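Local atomic coordinates of Afp1 (Serratia entomophila, PDB entry 6RBN), a protein that probably forms, as a gp19-like tube protein, part of the inner tube of the anti-feeding prophage, a contractile injection system. Residues T42-Y45 with N51-K54; E79-I84 with T118-P123. All coordinates share one frame; numbering follows the deposited sequence.

In the fold
Afp1 carries a curled antiparallel sheet of the phage tail tube type, and of the two contacts only interaction 2 involves this sheet. Interaction 1 is a surface contact within a separate two-stranded hairpin of strands 38-46 and 52-56, its centre about 32 Å from the centre of the chain. Interaction 2, about 16 Å from that centre and partly buried, sets helix 78-81 against strand 109-121 of the main sheet. The centres of the contacts lie about 42 Å apart, and they have no element in common. Backbone hydrogen bonds, aromatic rings and charged side chains make the first; apolar contacts without any hydrogen bond make the second. Both also border on other subunits.

Interaction 1. Residues T42-Y45 with N51-K54; sequences TIEY and NWFK
Strands 42-45 and 52-54 run antiparallel with their axes 4.8 Å apart at closest approach and 165° between them, pairing E44 with K54 at a non-hydrogen-bonded position and Y45 with F53 at a hydrogen-bonded one. Two bonds join the latter pair: Y45 N donates to F53 O at 3.0 Å, and F53 N to Y45 O at 2.8 Å, the second the straighter at the hydrogen. E44 CA adds a CA-H...O contact to F53 O. On the face that carries Y45 and F53, the two rings lie side by side and point the same way, F53 CD2 meeting the edge of the tyrosine ring at Y45 CD2 (3.6 Å). On the other face, with K54, E44 has CG anti to its carbonyl carbon (chi1 -67°) and an extended chain beyond, which brings CD 3.6 Å from W52 NE1 and OE1 3.6 Å from W52 CZ2, the carboxylate 81° from the indole plane. K54 NZ sits above one face of that indole, offset toward the rim, and R46 makes a cation-pi contact with it. E44 OE2 and K54 NZ, 6.2 Å apart, are too distant for a salt bridge, and any attraction between them is probably weak.

Interaction 2. Residues E79-I84 with T118-P123; sequences EWINAI and TSLTSP
The backbones of 79-84 and 118-123 stay well apart, I81 CA and T118 CA being the nearest such pair at 7.6 Å, so this is a helix-on-sheet contact in which a side chain bridges the gap. It belongs to the gp19-like tube fold: a short helical turn at 79-81, loosely formed, rests against the end of strand 109-121, which pairs with strand 134-140 in the main antiparallel sheet. I81 reaches across from the helix, its CB directed at the strand. With CG1 anti to the backbone N (chi1 -158°) and the chain extended beyond it, CD1 is carried onto the strand backbone, 3.6 Å from S119 C, and against the side of L120 at CB, 3.7 Å away. The CB of L120 also points toward the helix, and its side chain touches I137 of strand 134-140 as well. P117 of the same strand as L120 also touches I81, as does F40 of a neighbouring subunit. T118 and S119 send their CB atoms away from the helix, and their hydroxyls both hydrogen-bond to T138 on strand 134-140. S119 and L120 also pair in an antiparallel ladder with a strand of that neighbouring subunit, so I81 packs where the sheet continues between chains. A second, longer apolar contact comes from the other branch of the isoleucine, I81 CG2 lying 3.9 Å from L120 CD2.

Interaction 1. Residues T42-Y45 with N51-K54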
ATOM      1  N   THR A  42     -56.598 -22.510  -6.968  1.00 68.08           N
ATOM      2  CA  THR A  42     -56.550 -23.960  -6.854  1.00 68.08           C
ATOM      3  C   THR A  42     -57.795 -24.458  -6.137  1.00 68.08           C
ATOM      4  O   THR A  42     -58.119 -23.982  -5.045  1.00 68.08           O
ATOM      5  CB  THR A  42     -55.288 -24.408  -6.114  1.00 68.08           C
ATOM      6  OG1 THR A  42     -54.136 -23.914  -6.802  1.00 68.08           O
ATOM      7  CG2 THR A  42     -55.205 -25.919  -6.066  1.00 68.08           C
ATOM      8  N   ILE A  43     -58.490 -25.408  -6.757  1.00 65.47           N
ATOM      9  CA  ILE A  43     -59.677 -26.036  -6.194  1.00 65.47           C
ATOM     10  C   ILE A  43     -59.305 -27.456  -5.796  1.00 65.47           C
ATOM     11  O   ILE A  43     -58.731 -28.197  -6.600  1.00 65.47           O
ATOM     12  CB  ILE A  43     -60.842 -26.030  -7.199  1.00 65.47           C
ATOM     13  CG1 ILE A  43     -61.199 -24.603  -7.595  1.00 65.47           C
ATOM     14  CG2 ILE A  43     -62.061 -26.704  -6.615  1.00 65.47           C
ATOM     15  CD1 ILE A  43     -62.143 -24.529  -8.761  1.00 65.47           C
ATOM     16  N   GLU A  44     -59.623 -27.832  -4.561  1.00 66.98           N
ATOM     17  CA  GLU A  44     -59.264 -29.138  -4.034  1.00 66.98           C
ATOM     18  C   GLU A  44     -60.501 -29.857  -3.520  1.00 66.98           C
ATOM     19  O   GLU A  44     -61.479 -29.228  -3.106  1.00 66.98           O
ATOM     20  CB  GLU A  44     -58.233 -29.023  -2.915  1.00 66.98           C
ATOM     21  CG  GLU A  44     -56.891 -28.519  -3.383  1.00 66.98           C
ATOM     22  CD  GLU A  44     -55.890 -28.393  -2.258  1.00 66.98           C
ATOM     23  OE1 GLU A  44     -56.275 -28.587  -1.087  1.00 66.98           O
ATOM     24  OE2 GLU A  44     -54.714 -28.097  -2.546  1.00 66.98           O
ATOM     25  N   TYR A  45     -60.447 -31.184  -3.547  1.00 61.23           N
ATOM     26  CA  TYR A  45     -61.548 -32.009  -3.072  1.00 61.23           C
ATOM     27  C   TYR A  45     -61.007 -33.331  -2.552  1.00 61.23           C
ATOM     28  O   TYR A  45     -60.306 -34.044  -3.271  1.00 61.23           O
ATOM     29  CB  TYR A  45     -62.577 -32.254  -4.180  1.00 61.23           C
ATOM     30  CG  TYR A  45     -63.726 -33.138  -3.755  1.00 61.23           C
ATOM     31  CD1 TYR A  45     -64.739 -32.655  -2.941  1.00 61.23           C
ATOM     32  CD2 TYR A  45     -63.790 -34.462  -4.164  1.00 61.23           C
ATOM     33  CE1 TYR A  45     -65.782 -33.465  -2.551  1.00 61.23           C
ATOM     34  CE2 TYR A  45     -64.822 -35.276  -3.776  1.00 61.23           C
ATOM     35  CZ  TYR A  45     -65.814 -34.774  -2.971  1.00 61.23           C
ATOM     36  OH  TYR A  45     -66.847 -35.591  -2.588  1.00 61.23           O
ATOM     37  N   ASN A  51     -59.017 -40.308  -2.100  1.00 64.21           N
ATOM     38  CA  ASN A  51     -58.819 -39.576  -3.342  1.00 64.21           C
ATOM     39  C   ASN A  51     -58.680 -38.087  -3.064  1.00 64.21           C
ATOM     40  O   ASN A  51     -59.538 -37.483  -2.418  1.00 64.21           O
ATOM     41  CB  ASN A  51     -59.983 -39.817  -4.295  1.00 64.21           C
ATOM     42  CG  ASN A  51     -60.041 -41.235  -4.791  1.00 64.21           C
ATOM     43  OD1 ASN A  51     -59.017 -41.839  -5.102  1.00 64.21           O
ATOM     44  ND2 ASN A  51     -61.245 -41.780  -4.871  1.00 64.21           N
ATOM     45  N   TRP A  52     -57.587 -37.505  -3.542  1.00 62.55           N
ATOM     46  CA  TRP A  52     -57.411 -36.062  -3.563  1.00 62.55           C
ATOM     47  C   TRP A  52     -57.582 -35.623  -5.009  1.00 62.55           C
ATOM     48  O   TRP A  52     -56.979 -36.215  -5.910  1.00 62.55           O
ATOM     49  CB  TRP A  52     -56.018 -35.648  -3.105  1.00 62.55           C
ATOM     50  CG  TRP A  52     -55.935 -34.265  -2.546  1.00 62.55           C
ATOM     51  CD1 TRP A  52     -56.302 -33.119  -3.165  1.00 62.55           C
ATOM     52  CD2 TRP A  52     -55.205 -33.872  -1.383  1.00 62.55           C
ATOM     53  NE1 TRP A  52     -55.987 -32.035  -2.390  1.00 62.55           N
ATOM     54  CE2 TRP A  52     -55.291 -32.472  -1.296  1.00 62.55           C
ATOM     55  CE3 TRP A  52     -54.531 -34.571  -0.379  1.00 62.55           C
ATOM     56  CZ2 TRP A  52     -54.733 -31.759  -0.243  1.00 62.55           C
ATOM     57  CZ3 TRP A  52     -53.985 -33.859   0.665  1.00 62.55           C
ATOM     58  CH2 TRP A  52     -54.088 -32.468   0.726  1.00 62.55           C
ATOM     59  N   PHE A  53     -58.379 -34.589  -5.239  1.00 60.92           N
ATOM     60  CA  PHE A  53     -58.572 -34.046  -6.578  1.00 60.92           C
ATOM     61  C   PHE A  53     -58.069 -32.613  -6.597  1.00 60.92           C
ATOM     62  O   PHE A  53     -58.611 -31.758  -5.895  1.00 60.92           O
ATOM     63  CB  PHE A  53     -60.040 -34.102  -6.994  1.00 60.92           C
ATOM     64  CG  PHE A  53     -60.562 -35.491  -7.191  1.00 60.92           C
ATOM     65  CD1 PHE A  53     -60.291 -36.183  -8.354  1.00 60.92           C
ATOM     66  CD2 PHE A  53     -61.332 -36.099  -6.219  1.00 60.92           C
ATOM     67  CE1 PHE A  53     -60.772 -37.455  -8.544  1.00 60.92           C
ATOM     68  CE2 PHE A  53     -61.816 -37.376  -6.404  1.00 60.92           C
ATOM     69  CZ  PHE A  53     -61.534 -38.052  -7.569  1.00 60.92           C
ATOM     70  N   LYS A  54     -57.047 -32.349  -7.406  1.00 60.60           N
ATOM     71  CA  LYS A  54     -56.449 -31.025  -7.502  1.00 60.60           C
ATOM     72  C   LYS A  54     -56.697 -30.471  -8.894  1.00 60.60           C
ATOM     73  O   LYS A  54     -56.439 -31.148  -9.891  1.00 60.60           O
ATOM     74  CB  LYS A  54     -54.955 -31.086  -7.213  1.00 60.60           C
ATOM     75  CG  LYS A  54     -54.666 -31.689  -5.874  1.00 60.60           C
ATOM     76  CD  LYS A  54     -53.201 -31.735  -5.563  1.00 60.60           C
ATOM     77  CE  LYS A  54     -52.993 -32.432  -4.253  1.00 60.60           C
ATOM     78  NZ  LYS A  54     -53.353 -33.864  -4.370  1.00 60.60           N
TER

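Interaction 2. Residues E79-I84 with T118-P123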
ATOM      1  N   GLU A  79     -52.988  12.743 -17.644  1.00 74.86           N
ATOM      2  CA  GLU A  79     -54.289  12.977 -18.266  1.00 74.86           C
ATOM      3  C   GLU A  79     -55.066  11.697 -18.528  1.00 74.86           C
ATOM      4  O   GLU A  79     -56.235  11.777 -18.912  1.00 74.86           O
ATOM      5  CB  GLU A  79     -54.182  13.749 -19.583  1.00 74.86           C
ATOM      6  CG  GLU A  79     -53.752  15.191 -19.438  1.00 74.86           C
ATOM      7  CD  GLU A  79     -52.319  15.410 -19.830  1.00 74.86           C
ATOM      8  OE1 GLU A  79     -51.739  14.494 -20.450  1.00 74.86           O
ATOM      9  OE2 GLU A  79     -51.772  16.486 -19.520  1.00 74.86           O
ATOM     10  N   TRP A  80     -54.455  10.532 -18.336  1.00 69.56           N
ATOM     11  CA  TRP A  80     -55.157   9.266 -18.456  1.00 69.56           C
ATOM     12  C   TRP A  80     -55.693   8.773 -17.120  1.00 69.56           C
ATOM     13  O   TRP A  80     -56.654   7.998 -17.101  1.00 69.56           O
ATOM     14  CB  TRP A  80     -54.224   8.243 -19.109  1.00 69.56           C
ATOM     15  CG  TRP A  80     -54.789   6.886 -19.330  1.00 69.56           C
ATOM     16  CD1 TRP A  80     -56.016   6.580 -19.828  1.00 69.56           C
ATOM     17  CD2 TRP A  80     -54.090   5.648 -19.204  1.00 69.56           C
ATOM     18  NE1 TRP A  80     -56.155   5.221 -19.941  1.00 69.56           N
ATOM     19  CE2 TRP A  80     -54.978   4.627 -19.576  1.00 69.56           C
ATOM     20  CE3 TRP A  80     -52.804   5.304 -18.785  1.00 69.56           C
ATOM     21  CZ2 TRP A  80     -54.623   3.285 -19.540  1.00 69.56           C
ATOM     22  CZ3 TRP A  80     -52.456   3.973 -18.750  1.00 69.56           C
ATOM     23  CH2 TRP A  80     -53.361   2.980 -19.124  1.00 69.56           C
ATOM     24  N   ILE A  81     -55.126   9.234 -16.007  1.00 67.95           N
ATOM     25  CA  ILE A  81     -55.674   8.938 -14.688  1.00 67.95           C
ATOM     26  C   ILE A  81     -56.540  10.083 -14.165  1.00 67.95           C
ATOM     27  O   ILE A  81     -57.304   9.886 -13.208  1.00 67.95           O
ATOM     28  CB  ILE A  81     -54.536   8.594 -13.696  1.00 67.95           C
ATOM     29  CG1 ILE A  81     -55.051   7.775 -12.510  1.00 67.95           C
ATOM     30  CG2 ILE A  81     -53.846   9.850 -13.206  1.00 67.95           C
ATOM     31  CD1 ILE A  81     -53.979   7.172 -11.678  1.00 67.95           C
ATOM     32  N   ASN A  82     -56.475  11.264 -14.777  1.00 70.66           N
ATOM     33  CA  ASN A  82     -57.346  12.352 -14.357  1.00 70.66           C
ATOM     34  C   ASN A  82     -58.721  12.269 -15.000  1.00 70.66           C
ATOM     35  O   ASN A  82     -59.668  12.868 -14.483  1.00 70.66           O
ATOM     36  CB  ASN A  82     -56.718  13.704 -14.697  1.00 70.66           C
ATOM     37  CG  ASN A  82     -57.171  14.821 -13.772  1.00 70.66           C
ATOM     38  OD1 ASN A  82     -56.621  15.918 -13.810  1.00 70.66           O
ATOM     39  ND2 ASN A  82     -58.139  14.541 -12.911  1.00 70.66           N
ATOM     40  N   ALA A  83     -58.851  11.549 -16.108  1.00 69.94           N
ATOM     41  CA  ALA A  83     -60.105  11.482 -16.854  1.00 69.94           C
ATOM     42  C   ALA A  83     -60.942  10.283 -16.410  1.00 69.94           C
ATOM     43  O   ALA A  83     -61.315   9.421 -17.200  1.00 69.94           O
ATOM     44  CB  ALA A  83     -59.819  11.436 -18.349  1.00 69.94           C
ATOM     45  N   ILE A  84     -61.248  10.245 -15.117  1.00 69.17           N
ATOM     46  CA  ILE A  84     -62.087   9.208 -14.528  1.00 69.17           C
ATOM     47  C   ILE A  84     -63.419   9.845 -14.162  1.00 69.17           C
ATOM     48  O   ILE A  84     -63.445  10.891 -13.506  1.00 69.17           O
ATOM     49  CB  ILE A  84     -61.435   8.591 -13.278  1.00 69.17           C
ATOM     50  CG1 ILE A  84     -60.022   8.108 -13.573  1.00 69.17           C
ATOM     51  CG2 ILE A  84     -62.264   7.435 -12.759  1.00 69.17           C
ATOM     52  CD1 ILE A  84     -59.943   7.029 -14.570  1.00 69.17           C
ATOM     53  N   THR A 118     -54.907   2.637 -11.786  1.00 65.54           N
ATOM     54  CA  THR A 118     -55.484   2.685 -10.457  1.00 65.54           C
ATOM     55  C   THR A 118     -54.696   3.548  -9.488  1.00 65.54           C
ATOM     56  O   THR A 118     -55.247   3.943  -8.458  1.00 65.54           O
ATOM     57  CB  THR A 118     -55.619   1.272  -9.868  1.00 65.54           C
ATOM     58  OG1 THR A 118     -54.324   0.676  -9.755  1.00 65.54           O
ATOM     59  CG2 THR A 118     -56.484   0.406 -10.749  1.00 65.54           C
ATOM     60  N   SER A 119     -53.437   3.861  -9.784  1.00 66.26           N
ATOM     61  CA  SER A 119     -52.651   4.716  -8.909  1.00 66.26           C
ATOM     62  C   SER A 119     -51.574   5.413  -9.723  1.00 66.26           C
ATOM     63  O   SER A 119     -51.173   4.941 -10.785  1.00 66.26           O
ATOM     64  CB  SER A 119     -52.018   3.923  -7.765  1.00 66.26           C
ATOM     65  OG  SER A 119     -50.990   3.083  -8.240  1.00 66.26           O
ATOM     66  N   LEU A 120     -51.116   6.549  -9.205  1.00 66.61           N
ATOM     67  CA  LEU A 120     -50.015   7.299  -9.809  1.00 66.61           C
ATOM     68  C   LEU A 120     -49.263   7.983  -8.679  1.00 66.61           C
ATOM     69  O   LEU A 120     -49.736   8.988  -8.148  1.00 66.61           O
ATOM     70  CB  LEU A 120     -50.518   8.320 -10.818  1.00 66.61           C
ATOM     71  CG  LEU A 120     -49.454   9.165 -11.521  1.00 66.61           C
ATOM     72  CD1 LEU A 120     -48.547   8.299 -12.367  1.00 66.61           C
ATOM     73  CD2 LEU A 120     -50.100  10.233 -12.364  1.00 66.61           C
ATOM     74  N   THR A 121     -48.106   7.448  -8.312  1.00 69.12           N
ATOM     75  CA  THR A 121     -47.366   7.962  -7.169  1.00 69.12           C
ATOM     76  C   THR A 121     -46.349   8.991  -7.638  1.00 69.12           C
ATOM     77  O   THR A 121     -45.485   8.687  -8.464  1.00 69.12           O
ATOM     78  CB  THR A 121     -46.672   6.835  -6.408  1.00 69.12           C
ATOM     79  OG1 THR A 121     -45.673   6.248  -7.237  1.00 69.12           O
ATOM     80  CG2 THR A 121     -47.671   5.770  -6.017  1.00 69.12           C
ATOM     81  N   SER A 122     -46.462  10.205  -7.112  1.00 72.63           N
ATOM     82  CA  SER A 122     -45.498  11.253  -7.381  1.00 72.63           C
ATOM     83  C   SER A 122     -44.175  10.932  -6.686  1.00 72.63           C
ATOM     84  O   SER A 122     -44.153  10.170  -5.716  1.00 72.63           O
ATOM     85  CB  SER A 122     -46.042  12.588  -6.882  1.00 72.63           C
ATOM     86  OG  SER A 122     -46.117  12.587  -5.469  1.00 72.63           O
ATOM     87  N   PRO A 123     -43.055  11.477  -7.168  1.00 73.96           N
ATOM     88  CA  PRO A 123     -41.773  11.214  -6.511  1.00 73.96           C
ATOM     89  C   PRO A 123     -41.673  11.877  -5.147  1.00 73.96           C
ATOM     90  O   PRO A 123     -42.335  12.872  -4.851  1.00 73.96           O
ATOM     91  CB  PRO A 123     -40.752  11.810  -7.480  1.00 73.96           C
ATOM     92  CG  PRO A 123     -41.511  12.819  -8.235  1.00 73.96           C
ATOM     93  CD  PRO A 123     -42.859  12.242  -8.413  1.00 73.96           C
TER